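Local coordinates for protein TetR family transcriptional regulator (Chloroflexus aurantiacus, PDB 3NRG) that probably acts as a DNA-binding transcription factor of the TetR family, recognising regulatory DNA through an N-terminal helix-turn-helix, at residues V120-P123 with A124-Q128; E204-I207 with D208-R212; V34-N37 with R38-E41; H174-E177 with R178-N182; Q140-E143 with Q144-D148. One frame throughout, in Å; residues are numbered along the deposited sequence.

Interaction 1 of 5, residues V120-P123 with A124-Q128; sequences VPLP and AETMQ
Met127, a selenomethionine in this model, reaches back from the first turn of helix 124-147 to the loop residues Val120 and Leu122. Its CB starts 3.4 Å from Pro123 O, the carbonyl that also takes the hydrogen bond from its own backbone: Met127 N to Pro123 O is 2.8 Å, with an N-H...O angle of 169°. From there CG runs anti to the backbone N (chi1 -171°), and bends at the next two torsions carry SE round so that the chain curls back to the loop. Met127 CE lies 3.8 Å from Leu122 CB and 4.1 Å from Val120 CG2, and also sits against Val120 O.

Pro123 is the N-cap residue. Its ring is flanked by two side chains: Thr126 lies alongside and points the same way, with OG1 3.6 Å from Pro123 CD, while Glu125, bent at chi2, swings its carboxylate over to Pro123 CB. With a glycine here the ring would be gone, so Thr126 would probably lose the surface it rests against and the backbone leading into the helix would be freer to turn.

The loop follows helix 106-114 in the TetR-like C-terminal domain. Leu122 packs on Tyr61, Leu62 and Ile65 of helix 57-78, Val120 touches Tyr61 as well as Tyr31 and Ala115, and helix 124-147 sets out from there.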
loop_
_atom_site.group_PDB
_atom_site.type_symbol
_atom_site.label_atom_id
_atom_site.label_comp_id
_atom_site.label_asym_id
_atom_site.label_seq_id
_atom_site.Cartn_x
_atom_site.Cartn_y
_atom_site.Cartn_z
ATOM N N VAL A 120 -4.003 7.714 -13.535
ATOM C CA VAL A 120 -2.940 8.540 -12.966
ATOM C C VAL A 120 -1.718 8.612 -13.900
ATOM O O VAL A 120 -1.436 7.649 -14.617
ATOM C CB VAL A 120 -2.564 8.102 -11.522
ATOM C CG1 VAL A 120 -3.709 8.388 -10.549
ATOM C CG2 VAL A 120 -2.158 6.629 -11.472
ATOM N N PRO A 121 -1.006 9.762 -13.951
ATOM C CA PRO A 121 0.129 9.866 -14.872
ATOM C C PRO A 121 1.429 9.346 -14.273
ATOM O O PRO A 121 2.204 10.112 -13.699
ATOM C CB PRO A 121 0.184 11.358 -15.194
ATOM C CG PRO A 121 -0.427 12.033 -13.999
ATOM C CD PRO A 121 -1.214 11.021 -13.206
ATOM N N LEU A 122 1.665 8.039 -14.406
ATOM C CA LEU A 122 2.882 7.406 -13.913
ATOM C C LEU A 122 3.689 6.828 -15.076
ATOM O O LEU A 122 3.099 6.374 -16.062
ATOM C CB LEU A 122 2.547 6.295 -12.893
ATOM C CG LEU A 122 2.043 6.760 -11.517
ATOM C CD1 LEU A 122 1.480 5.604 -10.734
ATOM C CD2 LEU A 122 3.158 7.460 -10.711
ATOM N N PRO A 123 5.045 6.808 -14.984
ATOM C CA PRO A 123 5.840 6.227 -16.079
ATOM C C PRO A 123 5.580 4.731 -16.244
ATOM O O PRO A 123 5.136 4.073 -15.296
ATOM C CB PRO A 123 7.293 6.503 -15.654
ATOM C CG PRO A 123 7.206 7.531 -14.574
ATOM C CD PRO A 123 5.909 7.299 -13.893
ATOM N N ALA A 124 5.857 4.191 -17.451
ATOM C CA ALA A 124 5.644 2.775 -17.779
ATOM C C ALA A 124 6.247 1.813 -16.734
ATOM O O ALA A 124 5.565 0.880 -16.299
ATOM C CB ALA A 124 6.202 2.468 -19.162
ATOM N N GLU A 125 7.512 2.062 -16.312
ATOM C CA GLU A 125 8.202 1.215 -15.329
ATOM C C GLU A 125 7.562 1.277 -13.937
ATOM O O GLU A 125 7.470 0.252 -13.267
ATOM C CB GLU A 125 9.727 1.509 -15.277
ATOM C CG GLU A 125 10.107 2.929 -14.855
ATOM C CD GLU A 125 10.076 3.990 -15.942
ATOM O OE1 GLU A 125 9.810 3.645 -17.117
ATOM O OE2 GLU A 125 10.352 5.169 -15.618
ATOM N N THR A 126 7.082 2.467 -13.523
ATOM C CA THR A 126 6.429 2.641 -12.222
ATOM C C THR A 126 5.025 2.030 -12.241
ATOM O O THR A 126 4.635 1.362 -11.280
ATOM C CB THR A 126 6.406 4.128 -11.820
ATOM O OG1 THR A 126 7.686 4.710 -12.082
ATOM C CG2 THR A 126 6.031 4.330 -10.353
HETATM N N MSE A 127 4.269 2.252 -13.346
HETATM C CA MSE A 127 2.917 1.716 -13.515
HETATM C C MSE A 127 2.930 0.179 -13.476
HETATM O O MSE A 127 2.078 -0.422 -12.821
HETATM C CB MSE A 127 2.295 2.224 -14.830
HETATM C CG MSE A 127 0.810 1.890 -14.967
HETATM SE SE MSE A 127 -0.295 2.815 -13.652
HETATM C CE MSE A 127 -0.379 4.534 -14.529
ATOM N N GLN A 128 3.930 -0.445 -14.140
ATOM C CA GLN A 128 4.099 -1.902 -14.193
ATOM C C GLN A 128 4.254 -2.508 -12.791
ATOM O O GLN A 128 3.585 -3.488 -12.474
ATOM C CB GLN A 128 5.313 -2.267 -15.076
ATOM C CG GLN A 128 5.549 -3.777 -15.251
ATOM C CD GLN A 128 4.499 -4.443 -16.110
ATOM O OE1 GLN A 128 3.884 -3.825 -16.994
ATOM N NE2 GLN A 128 4.304 -5.736 -15.896
#

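Interaction 2 of 5, residues E204-I207 with D208-R212; sequences EQVI and DILER
Val206 and Leu210, one turn apart on helix 196-214, form the close-packed side of this contact. They lie side by side and point the same way, with Val206 CG1 4.0 Å from Leu210 CD1. The valine branch gets there because CG1 stands opposite the backbone N (chi1 162°) and so leans along the helix toward Leu210. Leu210 CG also rests 3.4 Å from Val206 O, the oxygen that receives Leu210 N in a backbone bond of 3.2 Å. Ile207 CD1 is a more distant, looser neighbour, 4.5 Å from Leu210 CD1.

This side of the helix faces the interior of the all-helical C-terminal domain. Val206 packs on Val167 and Leu171 of helix 157-179, Leu210 on Val163 and Leu164 of the same helix, and Ile207 on Arg92 and Leu95 of helix 87-104. On that flank Glu204 and Glu211 find charged mates outside these residues: Glu204 OE2 forms a salt bridge with Arg92 NH1, and Glu211, which touches Phe88, forms another through OE2 with Arg215 NH2. In TetR relatives the last two long helices commonly build a dimer interface, but the assembly here is a single chain.

Gln205 and Ile209 make the solvent side. Both are exposed, and Gln205 OE1 is 4.3 Å from Ile209 CD1. Ile209 lays its CG1 against the backbone, 3.3 Å from Gln205 O.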
loop_
_atom_site.group_PDB
_atom_site.type_symbol
_atom_site.label_atom_id
_atom_site.label_comp_id
_atom_site.label_asym_id
_atom_site.label_seq_id
_atom_site.Cartn_x
_atom_site.Cartn_y
_atom_site.Cartn_z
ATOM N N GLU A 204 -5.933 -15.508 9.705
ATOM C CA GLU A 204 -5.728 -16.961 9.792
ATOM C C GLU A 204 -6.801 -17.721 8.995
ATOM O O GLU A 204 -6.468 -18.648 8.258
ATOM C CB GLU A 204 -5.709 -17.426 11.256
ATOM C CG GLU A 204 -4.483 -16.969 12.033
ATOM C CD GLU A 204 -4.465 -17.342 13.507
ATOM O OE1 GLU A 204 -5.466 -17.918 13.997
ATOM O OE2 GLU A 204 -3.448 -17.046 14.177
ATOM N N GLN A 205 -8.083 -17.291 9.109
ATOM C CA GLN A 205 -9.208 -17.866 8.355
ATOM C C GLN A 205 -8.966 -17.759 6.842
ATOM O O GLN A 205 -9.176 -18.733 6.122
ATOM C CB GLN A 205 -10.519 -17.163 8.732
ATOM C CG GLN A 205 -11.259 -17.813 9.895
ATOM C CD GLN A 205 -12.269 -18.856 9.445
ATOM O OE1 GLN A 205 -12.507 -19.071 8.250
ATOM N NE2 GLN A 205 -12.933 -19.475 10.398
ATOM N N VAL A 206 -8.488 -16.578 6.372
ATOM C CA VAL A 206 -8.184 -16.327 4.955
ATOM C C VAL A 206 -7.109 -17.291 4.444
ATOM O O VAL A 206 -7.291 -17.911 3.393
ATOM C CB VAL A 206 -7.798 -14.841 4.707
ATOM C CG1 VAL A 206 -7.073 -14.671 3.377
ATOM C CG2 VAL A 206 -9.019 -13.940 4.773
ATOM N N ILE A 207 -6.006 -17.442 5.204
ATOM C CA ILE A 207 -4.911 -18.354 4.846
ATOM C C ILE A 207 -5.386 -19.821 4.836
ATOM O O ILE A 207 -5.036 -20.563 3.915
ATOM C CB ILE A 207 -3.658 -18.119 5.755
ATOM C CG1 ILE A 207 -3.103 -16.667 5.602
ATOM C CG2 ILE A 207 -2.562 -19.167 5.509
ATOM C CD1 ILE A 207 -2.623 -16.244 4.140
ATOM N N ASP A 208 -6.243 -20.214 5.818
ATOM C CA ASP A 208 -6.802 -21.575 5.895
ATOM C C ASP A 208 -7.595 -21.923 4.635
ATOM O O ASP A 208 -7.460 -23.032 4.116
ATOM C CB ASP A 208 -7.692 -21.740 7.147
ATOM C CG ASP A 208 -6.945 -21.729 8.473
ATOM O OD1 ASP A 208 -5.695 -21.742 8.452
ATOM O OD2 ASP A 208 -7.616 -21.708 9.530
ATOM N N ILE A 209 -8.408 -20.968 4.130
ATOM C CA ILE A 209 -9.201 -21.158 2.913
ATOM C C ILE A 209 -8.277 -21.361 1.700
ATOM O O ILE A 209 -8.453 -22.325 0.946
ATOM C CB ILE A 209 -10.215 -19.986 2.708
ATOM C CG1 ILE A 209 -11.262 -19.953 3.856
ATOM C CG2 ILE A 209 -10.911 -20.072 1.314
ATOM C CD1 ILE A 209 -11.977 -18.583 4.049
ATOM N N LEU A 210 -7.247 -20.495 1.558
ATOM C CA LEU A 210 -6.284 -20.576 0.453
ATOM C C LEU A 210 -5.428 -21.844 0.539
ATOM O O LEU A 210 -5.129 -22.456 -0.492
ATOM C CB LEU A 210 -5.391 -19.325 0.419
ATOM C CG LEU A 210 -6.112 -17.971 0.214
ATOM C CD1 LEU A 210 -5.198 -16.821 0.546
ATOM C CD2 LEU A 210 -6.652 -17.832 -1.202
ATOM N N GLU A 211 -5.072 -22.263 1.776
ATOM C CA GLU A 211 -4.280 -23.468 2.017
ATOM C C GLU A 211 -5.045 -24.729 1.598
ATOM O O GLU A 211 -4.516 -25.533 0.830
ATOM C CB GLU A 211 -3.849 -23.547 3.490
ATOM C CG GLU A 211 -2.877 -24.676 3.788
ATOM C CD GLU A 211 -2.492 -24.815 5.246
ATOM O OE1 GLU A 211 -3.318 -24.467 6.121
ATOM O OE2 GLU A 211 -1.382 -25.327 5.514
ATOM N N ARG A 212 -6.305 -24.883 2.068
ATOM C CA ARG A 212 -7.135 -26.044 1.714
ATOM C C ARG A 212 -7.421 -26.087 0.209
ATOM O O ARG A 212 -7.485 -27.168 -0.379
ATOM C CB ARG A 212 -8.457 -26.046 2.500
ATOM C CG ARG A 212 -8.302 -26.313 3.990
ATOM C CD ARG A 212 -9.647 -26.549 4.659
ATOM N NE ARG A 212 -10.522 -25.376 4.579
ATOM C CZ ARG A 212 -10.644 -24.470 5.545
ATOM N NH1 ARG A 212 -9.960 -24.600 6.676
ATOM N NH2 ARG A 212 -11.456 -23.432 5.391
#

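Interaction 3 of 5, residues V34-N37 with R38-E41; sequences VSIN and RITE
Ser35 swings its hydroxyl opposite its own amide nitrogen (chi1 175°), which carries OG forward over the start of helix 36-43 to accept Arg38 N at 3.3 Å. This is the N-cap bond of the helix. Thr40 is turned differently: with chi1 at 59°, OG1 sits between the backbone N and the carbonyl carbon and looks back along the helix to Asn37 O. Thr40 OG1 donates to Asn37 O at 3.1 Å, from above the carbonyl plane. Glu41 N, 3.0 Å from the same Asn37 O, comes in from the same face, so two donors grip one carbonyl. Were a valine to replace Thr40, the hydroxyl would be lost and Asn37 O would probably keep the Glu41 amide but miss its second donor.

Helix 36-43 is the first helix of the predicted helix-turn-helix, within the TetR-type DNA-binding domain. Arg38 ties its start to helix 12-28: the chain bends at chi3 and lays the guanidinium with one face over Ser35 CB, which stands 3.6 Å above its plane, offset toward the rim. Arg38 NH2 then forms a salt bridge with Glu25 OE2, an oxygen that also accepts Ser35 N, so a single carboxylate oxygen links cap and arginine.

On the inner side, Ile39 CD1 is 4.2 Å from Val34 CG1, reached at a slant, and 4.2 Å from Ile36 CD1. Ile39 packs on Leu22 and Glu25, while Ile36 touches Phe50 and Tyr51.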
loop_
_atom_site.group_PDB
_atom_site.type_symbol
_atom_site.label_atom_id
_atom_site.label_comp_id
_atom_site.label_asym_id
_atom_site.label_seq_id
_atom_site.Cartn_x
_atom_site.Cartn_y
_atom_site.Cartn_z
ATOM N N VAL A 34 -7.888 16.787 -7.540
ATOM C CA VAL A 34 -6.903 17.408 -6.643
ATOM C C VAL A 34 -6.813 18.920 -6.913
ATOM O O VAL A 34 -6.642 19.334 -8.066
ATOM C CB VAL A 34 -5.515 16.705 -6.735
ATOM C CG1 VAL A 34 -4.424 17.519 -6.035
ATOM C CG2 VAL A 34 -5.581 15.285 -6.164
ATOM N N SER A 35 -6.967 19.739 -5.846
ATOM C CA SER A 35 -6.934 21.201 -5.942
ATOM C C SER A 35 -5.636 21.779 -5.376
ATOM O O SER A 35 -5.348 21.612 -4.189
ATOM C CB SER A 35 -8.141 21.811 -5.233
ATOM O OG SER A 35 -8.080 23.228 -5.215
ATOM N N ILE A 36 -4.860 22.473 -6.231
ATOM C CA ILE A 36 -3.597 23.125 -5.850
ATOM C C ILE A 36 -3.851 24.280 -4.857
ATOM O O ILE A 36 -3.085 24.455 -3.910
ATOM C CB ILE A 36 -2.817 23.600 -7.123
ATOM C CG1 ILE A 36 -2.509 22.410 -8.099
ATOM C CG2 ILE A 36 -1.547 24.389 -6.763
ATOM C CD1 ILE A 36 -1.662 21.256 -7.521
ATOM N N ASN A 37 -4.946 25.038 -5.059
ATOM C CA ASN A 37 -5.320 26.145 -4.171
ATOM C C ASN A 37 -5.742 25.652 -2.786
ATOM O O ASN A 37 -5.479 26.332 -1.791
ATOM C CB ASN A 37 -6.414 27.008 -4.798
ATOM C CG ASN A 37 -5.937 27.851 -5.960
ATOM O OD1 ASN A 37 -4.770 28.273 -6.032
ATOM N ND2 ASN A 37 -6.848 28.183 -6.849
ATOM N N ARG A 38 -6.375 24.452 -2.715
ATOM C CA ARG A 38 -6.763 23.838 -1.440
ATOM C C ARG A 38 -5.495 23.421 -0.663
ATOM O O ARG A 38 -5.448 23.567 0.560
ATOM C CB ARG A 38 -7.712 22.635 -1.670
ATOM C CG ARG A 38 -8.220 21.976 -0.380
ATOM C CD ARG A 38 -9.531 21.218 -0.568
ATOM N NE ARG A 38 -9.429 20.136 -1.554
ATOM C CZ ARG A 38 -10.153 20.080 -2.669
ATOM N NH1 ARG A 38 -11.044 21.026 -2.939
ATOM N NH2 ARG A 38 -10.004 19.067 -3.514
ATOM N N ILE A 39 -4.443 22.984 -1.394
ATOM C CA ILE A 39 -3.155 22.619 -0.807
ATOM C C ILE A 39 -2.505 23.835 -0.150
ATOM O O ILE A 39 -2.182 23.781 1.032
ATOM C CB ILE A 39 -2.225 21.945 -1.859
ATOM C CG1 ILE A 39 -2.754 20.538 -2.241
ATOM C CG2 ILE A 39 -0.760 21.879 -1.354
ATOM C CD1 ILE A 39 -2.159 19.958 -3.530
ATOM N N THR A 40 -2.369 24.956 -0.908
ATOM C CA THR A 40 -1.747 26.188 -0.403
ATOM C C THR A 40 -2.528 26.809 0.755
ATOM O O THR A 40 -1.918 27.341 1.685
ATOM C CB THR A 40 -1.470 27.181 -1.545
ATOM O OG1 THR A 40 -2.692 27.508 -2.199
ATOM C CG2 THR A 40 -0.455 26.646 -2.555
ATOM N N GLU A 41 -3.874 26.707 0.719
ATOM C CA GLU A 41 -4.754 27.224 1.775
ATOM C C GLU A 41 -4.594 26.405 3.084
ATOM O O GLU A 41 -4.422 26.992 4.153
ATOM C CB GLU A 41 -6.223 27.224 1.300
ATOM C CG GLU A 41 -7.155 28.046 2.177
ATOM C CD GLU A 41 -8.577 28.198 1.669
ATOM O OE1 GLU A 41 -8.939 27.520 0.678
ATOM O OE2 GLU A 41 -9.340 28.977 2.284
#

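Interaction 4 of 5, residues H174-E177 with R178-N182; sequences HLIE and RFAVN
Leu175 and Phe179 meet in the last turn of helix 157-179, where the helix ends and the chain turns toward helix 183-189 in the C-terminal domain. Phe179 takes chi1 -57°, with CG opposite its carbonyl carbon, and this folds the ring back along the preceding turn: CD2 comes 3.3 Å from Leu175 O, and CE2 4.2 Å from Leu175 CD2. Leu175 O is also the acceptor of Phe179 N, at 2.8 Å.

Arg178 is stretched out from CG to NE, with chi1 at -172°. This straight chain runs across one face of the Phe179 ring: its CG stands 4.0 Å above the ring plane, over the centre, and farther along Phe179 CZ lies against one face of the guanidinium, off toward its rim. The two neighbours thus travel together to helix 196-214, where Arg178 touches Val202 and Phe179 touches Ala198 and Met199. Leu175 packs on Ile99 and Val202.

Ala180 is the first residue to leave helical backbone angles, yet its N still bonds to Ile176 O at 2.8 Å. Beyond it, the poorly ordered Asn182 caps helix 183-189 through a weak bond from Glu185 N. Ile176 CG2 lies 3.9 Å from Ala180 CB.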
loop_
_atom_site.group_PDB
_atom_site.type_symbol
_atom_site.label_atom_id
_atom_site.label_comp_id
_atom_site.label_asym_id
_atom_site.label_seq_id
_atom_site.Cartn_x
_atom_site.Cartn_y
_atom_site.Cartn_z
ATOM N N HIS A 174 -11.230 -4.261 4.126
ATOM C CA HIS A 174 -12.353 -5.015 4.677
ATOM C C HIS A 174 -12.287 -5.107 6.202
ATOM O O HIS A 174 -13.318 -4.979 6.866
ATOM C CB HIS A 174 -12.440 -6.410 4.050
ATOM C CG HIS A 174 -13.661 -7.162 4.468
ATOM N ND1 HIS A 174 -14.932 -6.733 4.110
ATOM C CD2 HIS A 174 -13.773 -8.270 5.233
ATOM C CE1 HIS A 174 -15.768 -7.599 4.654
ATOM N NE2 HIS A 174 -15.118 -8.549 5.328
ATOM N N LEU A 175 -11.075 -5.321 6.756
ATOM C CA LEU A 175 -10.856 -5.385 8.208
ATOM C C LEU A 175 -11.309 -4.090 8.872
ATOM O O LEU A 175 -12.056 -4.135 9.851
ATOM C CB LEU A 175 -9.367 -5.652 8.528
ATOM C CG LEU A 175 -8.800 -6.985 8.047
ATOM C CD1 LEU A 175 -7.328 -7.046 8.278
ATOM C CD2 LEU A 175 -9.493 -8.154 8.716
ATOM N N ILE A 176 -10.903 -2.930 8.296
ATOM C CA ILE A 176 -11.287 -1.595 8.774
ATOM C C ILE A 176 -12.808 -1.436 8.716
ATOM O O ILE A 176 -13.428 -1.069 9.711
ATOM C CB ILE A 176 -10.559 -0.483 7.952
ATOM C CG1 ILE A 176 -9.039 -0.508 8.212
ATOM C CG2 ILE A 176 -11.142 0.898 8.255
ATOM C CD1 ILE A 176 -8.203 0.266 7.175
ATOM N N GLU A 177 -13.407 -1.765 7.558
ATOM C CA GLU A 177 -14.848 -1.676 7.329
ATOM C C GLU A 177 -15.632 -2.511 8.358
ATOM O O GLU A 177 -16.666 -2.060 8.862
ATOM C CB GLU A 177 -15.173 -2.136 5.895
ATOM C CG GLU A 177 -16.612 -1.906 5.468
ATOM C CD GLU A 177 -16.920 -2.402 4.073
ATOM O OE1 GLU A 177 -16.960 -3.637 3.871
ATOM O OE2 GLU A 177 -17.129 -1.553 3.178
ATOM N N ARG A 178 -15.116 -3.703 8.692
ATOM C CA ARG A 178 -15.771 -4.626 9.606
ATOM C C ARG A 178 -15.580 -4.262 11.088
ATOM O O ARG A 178 -16.542 -4.339 11.858
ATOM C CB ARG A 178 -15.298 -6.069 9.338
ATOM C CG ARG A 178 -16.073 -7.118 10.107
ATOM C CD ARG A 178 -15.543 -8.505 9.858
ATOM N NE ARG A 178 -16.222 -9.497 10.696
ATOM C CZ ARG A 178 -15.938 -10.797 10.689
ATOM N NH1 ARG A 178 -14.994 -11.274 9.881
ATOM N NH2 ARG A 178 -16.596 -11.630 11.483
ATOM N N PHE A 179 -14.339 -3.916 11.500
ATOM C CA PHE A 179 -14.029 -3.711 12.916
ATOM C C PHE A 179 -13.902 -2.258 13.392
ATOM O O PHE A 179 -14.173 -1.986 14.566
ATOM C CB PHE A 179 -12.803 -4.534 13.328
ATOM C CG PHE A 179 -12.939 -6.017 13.067
ATOM C CD1 PHE A 179 -13.722 -6.817 13.892
ATOM C CD2 PHE A 179 -12.259 -6.620 12.014
ATOM C CE1 PHE A 179 -13.847 -8.189 13.651
ATOM C CE2 PHE A 179 -12.378 -7.997 11.778
ATOM C CZ PHE A 179 -13.166 -8.770 12.599
ATOM N N ALA A 180 -13.452 -1.333 12.516
ATOM C CA ALA A 180 -13.249 0.065 12.921
ATOM C C ALA A 180 -14.542 0.877 12.874
ATOM O O ALA A 180 -15.160 0.993 11.813
ATOM C CB ALA A 180 -12.171 0.719 12.064
ATOM N N VAL A 181 -14.962 1.434 14.038
ATOM C CA VAL A 181 -16.187 2.251 14.141
ATOM C C VAL A 181 -16.017 3.608 13.432
ATOM O O VAL A 181 -16.706 3.879 12.441
ATOM C CB VAL A 181 -16.661 2.409 15.610
ATOM N N ASN A 182 -15.098 4.445 13.930
ATOM C CA ASN A 182 -14.753 5.723 13.311
ATOM C C ASN A 182 -13.283 5.623 12.893
ATOM O O ASN A 182 -12.392 5.893 13.705
ATOM C CB ASN A 182 -14.986 6.885 14.295
ATOM C CG ASN A 182 -14.714 8.241 13.698
ATOM O OD1 ASN A 182 -13.702 8.883 13.993
ATOM N ND2 ASN A 182 -15.601 8.698 12.820
#

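Interaction 5 of 5, residues Q140-E143 with Q144-D148; sequences QLVE and QGIAD
Gln144 stands one turn beyond Gln140 on helix 124-147, and the two side chains run side by side in the same direction. Gln140 NE2 and Gln144 NE2 lie 3.5 Å apart, two donors that do not bond to each other, and the amide planes are 67° apart, steeply inclined rather than stacked flat. With CG opposite the carbonyl carbon (chi1 -81°), Gln144 passes that atom 3.4 Å from Gln140 O.

Gly145 contributes backbone alone, its N donating to Leu141 O at 3.0 Å.

Ile146 makes the apolar part of the contact. Its CD1 crosses to Val142 CG1 at 3.8 Å, and CG1 rests 3.3 Å from Val142 O, which also takes the backbone bond from Ile146 N. Both residues touch Leu151, and Val142 continues to Ala157, Ala160 and Leu164.

Ala147 sets CB 3.4 Å from Glu143 O. Asp148 leaves the helical conformation, though its N still reaches Gln144 O at 3.0 Å; Ser150 OG is hydrogen-bonded to both Gly145 O and Asp148 OD1. Here helix 124-147 ends, the chain turns back, and the start of helix 157-179 packs on that end in the all-helical TetR C-terminal domain.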
loop_
_atom_site.group_PDB
_atom_site.type_symbol
_atom_site.label_atom_id
_atom_site.label_comp_id
_atom_site.label_asym_id
_atom_site.label_seq_id
_atom_site.Cartn_x
_atom_site.Cartn_y
_atom_site.Cartn_z
ATOM N N GLN A 140 5.225 -16.560 -9.119
ATOM C CA GLN A 140 6.534 -17.181 -8.892
ATOM C C GLN A 140 6.466 -18.150 -7.696
ATOM O O GLN A 140 6.966 -19.269 -7.794
ATOM C CB GLN A 140 7.604 -16.094 -8.657
ATOM C CG GLN A 140 9.043 -16.618 -8.612
ATOM C CD GLN A 140 10.042 -15.536 -8.225
ATOM O OE1 GLN A 140 9.886 -14.349 -8.552
ATOM N NE2 GLN A 140 11.115 -15.936 -7.556
ATOM N N LEU A 141 5.797 -17.732 -6.587
ATOM C CA LEU A 141 5.638 -18.569 -5.380
ATOM C C LEU A 141 4.797 -19.809 -5.656
ATOM O O LEU A 141 5.134 -20.893 -5.174
ATOM C CB LEU A 141 5.010 -17.767 -4.220
ATOM C CG LEU A 141 5.832 -16.616 -3.634
ATOM C CD1 LEU A 141 5.037 -15.883 -2.587
ATOM C CD2 LEU A 141 7.127 -17.111 -3.023
ATOM N N VAL A 142 3.691 -19.653 -6.425
ATOM C CA VAL A 142 2.804 -20.773 -6.775
ATOM C C VAL A 142 3.530 -21.762 -7.699
ATOM O O VAL A 142 3.444 -22.973 -7.479
ATOM C CB VAL A 142 1.440 -20.293 -7.361
ATOM C CG1 VAL A 142 0.602 -21.466 -7.852
ATOM C CG2 VAL A 142 0.665 -19.482 -6.337
ATOM N N GLU A 143 4.298 -21.245 -8.693
ATOM C CA GLU A 143 5.089 -22.091 -9.607
ATOM C C GLU A 143 6.133 -22.902 -8.846
ATOM O O GLU A 143 6.341 -24.076 -9.161
ATOM C CB GLU A 143 5.746 -21.252 -10.711
ATOM C CG GLU A 143 4.801 -20.931 -11.855
ATOM C CD GLU A 143 5.254 -19.840 -12.806
ATOM O OE1 GLU A 143 5.978 -18.919 -12.363
ATOM O OE2 GLU A 143 4.792 -19.850 -13.970
ATOM N N GLN A 144 6.736 -22.295 -7.787
ATOM C CA GLN A 144 7.699 -22.966 -6.904
ATOM C C GLN A 144 7.024 -24.093 -6.111
ATOM O O GLN A 144 7.564 -25.195 -6.035
ATOM C CB GLN A 144 8.359 -21.956 -5.948
ATOM C CG GLN A 144 9.511 -21.172 -6.581
ATOM C CD GLN A 144 10.098 -20.128 -5.650
ATOM O OE1 GLN A 144 9.918 -20.160 -4.427
ATOM N NE2 GLN A 144 10.826 -19.184 -6.215
ATOM N N GLY A 145 5.833 -23.810 -5.570
ATOM C CA GLY A 145 5.040 -24.762 -4.789
ATOM C C GLY A 145 4.551 -25.959 -5.581
ATOM O O GLY A 145 4.469 -27.064 -5.041
ATOM N N ILE A 146 4.210 -25.754 -6.871
ATOM C CA ILE A 146 3.795 -26.846 -7.765
ATOM C C ILE A 146 5.017 -27.724 -8.083
ATOM O O ILE A 146 4.916 -28.953 -8.060
ATOM C CB ILE A 146 3.120 -26.293 -9.067
ATOM C CG1 ILE A 146 1.822 -25.520 -8.741
ATOM C CG2 ILE A 146 2.850 -27.426 -10.086
ATOM C CD1 ILE A 146 1.340 -24.588 -9.864
ATOM N N ALA A 147 6.182 -27.081 -8.339
ATOM C CA ALA A 147 7.440 -27.762 -8.662
ATOM C C ALA A 147 7.922 -28.679 -7.531
ATOM O O ALA A 147 8.369 -29.789 -7.805
ATOM C CB ALA A 147 8.514 -26.739 -9.001
ATOM N N ASP A 148 7.814 -28.226 -6.258
ATOM C CA ASP A 148 8.261 -29.025 -5.109
ATOM C C ASP A 148 7.197 -30.003 -4.564
ATOM O O ASP A 148 7.413 -30.639 -3.529
ATOM C CB ASP A 148 8.867 -28.139 -3.996
ATOM C CG ASP A 148 7.943 -27.072 -3.451
ATOM O OD1 ASP A 148 6.787 -27.400 -3.123
ATOM O OD2 ASP A 148 8.412 -25.935 -3.243
#

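Interactions 1 and 5 sit near the two ends of helix 124-147, their centres 29 Å apart. Interaction 5, at the far end, shares its side of the molecule with interaction 2: their centres are 17 Å apart and the nearest atoms about 9 Å. Helix 157-179 joins this group, because Val142 and Leu210 both pack on Leu164, while its own end forms interaction 4, about 7 Å from interaction 2 at the nearest atoms. Interaction 3 alone belongs to the predicted helix-turn-helix. It comes within about 8 Å of interaction 1, nearest atoms, but its centre is 48 Å from that of interaction 5, so the five contacts span the molecule from the predicted DNA-binding domain to distal helix ends.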